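Local coordinates for protein exonuclease mut-7 homolog (Aedes aegypti, PDB 7JW2) that probably trims the 3' ends of Argonaute-bound microRNAs as a magnesium-dependent 3'-5' exoribonuclease, here represented by its exonuclease domain, at residues 101-104 and 109-112. Sequence-based numbering, arbitrary orientation.
Sequences SMFQ and SFNV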
loop_
_atom_site.group_PDB
_atom_site.type_symbol
_atom_site.label_atom_id
_atom_site.label_comp_id
_atom_site.label_asym_id
_atom_site.label_seq_id
_atom_site.Cartn_x
_atom_site.Cartn_y
_atom_site.Cartn_z
ATOM N N SER A 101 -21.788 -0.673 11.658
ATOM C CA SER A 101 -22.565 0.524 11.971
ATOM C C SER A 101 -21.785 1.460 12.883
ATOM O O SER A 101 -21.802 2.684 12.700
ATOM C CB SER A 101 -23.895 0.135 12.611
ATOM O OG SER A 101 -24.562 -0.815 11.801
ATOM N N MET A 102 -21.070 0.898 13.857
ATOM C CA MET A 102 -20.299 1.726 14.774
ATOM C C MET A 102 -19.104 2.382 14.084
ATOM O O MET A 102 -18.730 3.501 14.447
ATOM C CB MET A 102 -19.843 0.887 15.962
ATOM C CG MET A 102 -19.470 1.701 17.183
ATOM S SD MET A 102 -19.261 0.662 18.654
ATOM C CE MET A 102 -20.952 0.153 18.929
ATOM N N PHE A 103 -18.488 1.706 13.102
ATOM C CA PHE A 103 -17.421 2.338 12.323
ATOM C C PHE A 103 -17.902 3.622 11.659
ATOM O O PHE A 103 -17.125 4.569 11.493
ATOM C CB PHE A 103 -16.887 1.411 11.223
ATOM C CG PHE A 103 -16.090 0.228 11.712
ATOM C CD1 PHE A 103 -15.324 0.292 12.864
ATOM C CD2 PHE A 103 -16.087 -0.948 10.980
ATOM C CE1 PHE A 103 -14.593 -0.821 13.286
ATOM C CE2 PHE A 103 -15.359 -2.053 11.391
ATOM C CZ PHE A 103 -14.623 -1.995 12.556
ATOM N N GLN A 104 -19.164 3.659 11.212
ATOM C CA GLN A 104 -19.609 4.829 10.460
ATOM C C GLN A 104 -19.521 6.090 11.303
ATOM O O GLN A 104 -19.363 7.190 10.763
ATOM C CB GLN A 104 -21.032 4.636 9.929
ATOM C CG GLN A 104 -21.302 3.290 9.241
ATOM C CD GLN A 104 -20.561 3.077 7.917
ATOM O OE1 GLN A 104 -19.788 3.925 7.457
ATOM N NE2 GLN A 104 -20.811 1.930 7.289
ATOM N N SER A 109 -14.417 7.576 7.524
ATOM C CA SER A 109 -13.813 7.339 6.213
ATOM C C SER A 109 -13.692 5.857 5.875
ATOM O O SER A 109 -13.538 5.519 4.702
ATOM C CB SER A 109 -12.430 7.982 6.149
ATOM O OG SER A 109 -12.522 9.378 6.332
ATOM N N PHE A 110 -13.754 4.971 6.878
ATOM C CA PHE A 110 -13.721 3.523 6.664
ATOM C C PHE A 110 -15.155 3.093 6.397
ATOM O O PHE A 110 -15.845 2.522 7.247
ATOM C CB PHE A 110 -13.114 2.812 7.871
ATOM C CG PHE A 110 -12.947 1.326 7.684
ATOM C CD1 PHE A 110 -12.432 0.810 6.508
ATOM C CD2 PHE A 110 -13.333 0.439 8.686
ATOM C CE1 PHE A 110 -12.292 -0.561 6.330
ATOM C CE2 PHE A 110 -13.184 -0.934 8.510
ATOM C CZ PHE A 110 -12.664 -1.428 7.330
ATOM N N ASN A 111 -15.599 3.385 5.178
ATOM C CA ASN A 111 -17.011 3.355 4.815
ATOM C C ASN A 111 -17.331 2.003 4.181
ATOM O O ASN A 111 -17.348 1.850 2.965
ATOM C CB ASN A 111 -17.308 4.525 3.878
ATOM C CG ASN A 111 -18.734 4.553 3.397
ATOM O OD1 ASN A 111 -19.664 4.463 4.188
ATOM N ND2 ASN A 111 -18.913 4.698 2.091
ATOM N N VAL A 112 -17.589 1.012 5.034
ATOM C CA VAL A 112 -17.882 -0.346 4.568
ATOM C C VAL A 112 -19.357 -0.460 4.212
ATOM O O VAL A 112 -20.229 -0.078 5.005
ATOM C CB VAL A 112 -17.497 -1.387 5.632
ATOM C CG1 VAL A 112 -17.877 -2.782 5.145
ATOM C CG2 VAL A 112 -16.006 -1.315 5.952
#
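F110 turns its CG away from its backbone N (chi1 -176°), so that its side chain runs alongside that of F103, while Q104 bends at chi2 (-67°) and carries its amide across to the loop. The two phenylalanine rings meet obliquely, with planes 58° apart and centroids separated by 5.3 Å. CD2 of F110 stands over the outer part of one face of the F103 ring, 3.8 Å from CD2 of F103; CE2 of F103, in turn, approaches the edge of the F110 ring. CG2 of V112, two residues on from F110, sits over the outer part of one face of the F110 ring, 3.6 Å above its plane.

Both segments belong to the 3'-5' exonuclease domain, of the RNase H-like superfamily, in which helices pack against a mixed sheet. F103 faces that sheet from helix 96-106, touching S38, V50 and I53, while F110 reaches L79 of helix 73-84 and meets W76 and F84 there, the latter edge-to-face. The phenylalanine pair therefore links helix 96-106, the following loop, helix 73-84 and the central sheet through buried aromatic and aliphatic side chains.

Toward the outside the contact becomes polar. NE2 of Q104 donates a hydrogen bond to O of V112. The bond is 3.1 Å long and distinctly bent at the hydrogen; NE2 approaches somewhat off the V112 carbonyl plane, whereas the acceptor lies almost in the plane of the Q104 amide. The loop presents this carbonyl after two successive inverse gamma turns, centred on F110 and N111, each with a weak backbone bond: N111 N to S109 O, and V112 N to F110 O. The backbone O of N111 is in turn hydrogen-bonded by ND2 of N85, just beyond helix 73-84.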